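PDB 6GL2: endoglucanase, family GH5 from Zobellia galactanivorans, which hydrolyses hemicellulose polysaccharides, probably including mixed-linked glucan, as a family 5 glycoside hydrolase. Local coordinates for residues 232-237 and 288-293. Sequence-based numbering, arbitrary orientation. Where two conformers were deposited one is given.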
loop_
_atom_site.group_PDB
_atom_site.type_symbol
_atom_site.label_atom_id
_atom_site.label_comp_id
_atom_site.label_asym_id
_atom_site.label_seq_id
_atom_site.Cartn_x
_atom_site.Cartn_y
_atom_site.Cartn_z
ATOM N N TYR A 232 -15.768 8.382 -2.041
ATOM C CA TYR A 232 -16.119 7.096 -1.509
ATOM C C TYR A 232 -17.529 6.618 -1.859
ATOM O O TYR A 232 -17.806 5.419 -1.845
ATOM C CB TYR A 232 -15.841 7.062 0.016
ATOM C CG TYR A 232 -16.860 7.814 0.801
ATOM C CD1 TYR A 232 -18.068 7.225 1.186
ATOM C CD2 TYR A 232 -16.652 9.153 1.128
ATOM C CE1 TYR A 232 -19.006 7.954 1.908
ATOM C CE2 TYR A 232 -17.585 9.875 1.882
ATOM C CZ TYR A 232 -18.755 9.257 2.244
ATOM O OH TYR A 232 -19.725 9.964 2.975
ATOM N N GLN A 233 -18.447 7.552 -2.058
ATOM C CA GLN A 233 -19.800 7.170 -2.383
ATOM C C GLN A 233 -19.890 6.367 -3.705
ATOM O O GLN A 233 -20.694 5.467 -3.840
ATOM C CB GLN A 233 -20.628 8.432 -2.563
ATOM C CG GLN A 233 -20.811 9.202 -1.265
ATOM C CD GLN A 233 -19.784 10.270 -1.026
ATOM O OE1 GLN A 233 -18.671 10.346 -1.627
ATOM N NE2 GLN A 233 -20.178 11.199 -0.107
ATOM N N PHE A 234 -19.050 6.743 -4.644
ATOM C CA PHE A 234 -18.849 6.059 -5.944
ATOM C C PHE A 234 -17.915 4.863 -5.790
ATOM O O PHE A 234 -18.193 3.780 -6.291
ATOM C CB PHE A 234 -18.286 7.032 -6.916
ATOM C CG PHE A 234 -18.013 6.466 -8.260
ATOM C CD1 PHE A 234 -19.040 6.311 -9.188
ATOM C CD2 PHE A 234 -16.729 6.082 -8.706
ATOM C CE1 PHE A 234 -18.826 5.777 -10.447
ATOM C CE2 PHE A 234 -16.514 5.584 -9.960
ATOM C CZ PHE A 234 -17.556 5.407 -10.843
ATOM N N CYS A 235 -16.831 5.014 -5.078
ATOM C CA CYS A 235 -15.769 4.016 -5.083
ATOM C C CYS A 235 -15.978 2.830 -4.151
ATOM O O CYS A 235 -15.603 1.701 -4.467
ATOM C CB CYS A 235 -14.423 4.642 -4.816
ATOM S SG CYS A 235 -13.827 5.807 -5.986
ATOM N N LEU A 236 -16.505 3.126 -2.954
ATOM C CA LEU A 236 -16.669 2.135 -1.902
ATOM C C LEU A 236 -18.070 1.733 -1.612
ATOM O O LEU A 236 -18.362 0.515 -1.524
ATOM C CB LEU A 236 -16.002 2.632 -0.614
ATOM C CG LEU A 236 -14.477 2.852 -0.649
ATOM C CD1 LEU A 236 -13.936 3.372 0.672
ATOM C CD2 LEU A 236 -13.783 1.559 -1.069
ATOM N N ASP A 237 -18.933 2.698 -1.442
ATOM C CA ASP A 237 -20.282 2.353 -0.964
ATOM C C ASP A 237 -21.223 1.876 -2.049
ATOM O O ASP A 237 -22.180 1.145 -1.740
ATOM C CB ASP A 237 -20.942 3.568 -0.340
ATOM C CG ASP A 237 -20.320 3.957 0.949
ATOM O OD1 ASP A 237 -19.450 3.174 1.468
ATOM O OD2 ASP A 237 -20.724 5.062 1.428
ATOM N N LEU A 288 -14.489 3.727 -15.877
ATOM C CA LEU A 288 -13.430 4.013 -16.761
ATOM C C LEU A 288 -13.057 5.509 -16.772
ATOM O O LEU A 288 -11.848 5.878 -16.725
ATOM C CB LEU A 288 -13.779 3.617 -18.232
ATOM C CG LEU A 288 -12.705 3.832 -19.265
ATOM C CD1 LEU A 288 -11.338 3.206 -18.933
ATOM C CD2 LEU A 288 -13.225 3.386 -20.658
ATOM N N ALA A 289 -14.063 6.379 -16.867
ATOM C CA ALA A 289 -13.835 7.827 -16.808
ATOM C C ALA A 289 -13.137 8.243 -15.515
ATOM O O ALA A 289 -12.212 9.006 -15.531
ATOM C CB ALA A 289 -15.141 8.615 -16.928
ATOM N N HIS A 290 -13.583 7.700 -14.410
ATOM C CA HIS A 290 -13.003 7.995 -13.100
ATOM C C HIS A 290 -11.535 7.491 -13.065
ATOM O O HIS A 290 -10.629 8.213 -12.623
ATOM C CB HIS A 290 -13.824 7.289 -12.026
ATOM C CG HIS A 290 -13.195 7.399 -10.684
ATOM N ND1 HIS A 290 -12.344 6.416 -10.196
ATOM C CD2 HIS A 290 -13.326 8.346 -9.680
ATOM C CE1 HIS A 290 -12.019 6.749 -8.973
ATOM N NE2 HIS A 290 -12.504 7.993 -8.683
ATOM N N ALA A 291 -11.248 6.255 -13.553
ATOM C CA ALA A 291 -9.890 5.715 -13.543
ATOM C C ALA A 291 -8.958 6.570 -14.348
ATOM O O ALA A 291 -7.814 6.873 -13.940
ATOM C CB ALA A 291 -9.903 4.218 -13.938
ATOM N N GLU A 292 -9.417 6.901 -15.561
ATOM C CA GLU A 292 -8.609 7.740 -16.459
ATOM C C GLU A 292 -8.213 9.070 -15.787
ATOM O O GLU A 292 -7.081 9.506 -15.831
ATOM C CB GLU A 292 -9.466 8.056 -17.732
ATOM C CG GLU A 292 -9.572 6.954 -18.807
ATOM C CD GLU A 292 -10.586 7.198 -19.894
ATOM O OE1 GLU A 292 -11.412 8.138 -19.736
ATOM O OE2 GLU A 292 -10.598 6.404 -20.897
ATOM N N PHE A 293 -9.229 9.701 -15.188
ATOM C CA PHE A 293 -9.059 11.060 -14.613
ATOM C C PHE A 293 -8.174 11.043 -13.346
ATOM O O PHE A 293 -7.268 11.795 -13.143
ATOM C CB PHE A 293 -10.400 11.658 -14.262
ATOM C CG PHE A 293 -10.322 13.122 -13.880
ATOM C CD1 PHE A 293 -10.379 14.172 -14.839
ATOM C CD2 PHE A 293 -10.099 13.489 -12.563
ATOM C CE1 PHE A 293 -10.304 15.498 -14.445
ATOM C CE2 PHE A 293 -10.004 14.862 -12.177
ATOM C CZ PHE A 293 -10.095 15.849 -13.125
#
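Phe234 CD2 and CE2, on one side of the phenyl rim, lie over one face of the His290 imidazole, with CD2 4.2 Å above its plane and off-centre. Cys235 SG approaches from the same side but obliquely, and Trp243 meets the ring edge-to-face. In this TIM barrel, the contact joins the short helix 232-237, in the connection after barrel strand 222-227, to the outer helix 284-301, which follows the next strand, 271-276. The Phe234 and His290 rings meet obliquely, planes at 46° and centroids 5.3 Å apart. The bond from CA to CB of each residue points toward the other helix; His290 CG lies anti to the backbone N (chi1 173°), and the two side chains run antiparallel past one another. Phe234 CE2 thus rests 3.8 Å from His290 CB, at the root of the imidazole, while Cys235 takes the far end. Imidazole NE2 is hydrogen-bonded to the backbone O of Phe230, just before the short helix; this ties down the buried ring's polar end and limits its rotation. Phe234 also meets Trp243, and its side chain lies about 5 Å from that of Asp240, a residue of a magnesium site seen for this protein, though no magnesium is bound to this chain. Within the short helix, Tyr232 O accepts from both Leu236 N and Asp237 N, marking a pi-type turn. Cys235 SG sits 4.1 Å from the His290 ring centroid, 42° off the ring normal, and its closest atom there is His290 CE1 at 3.6 Å.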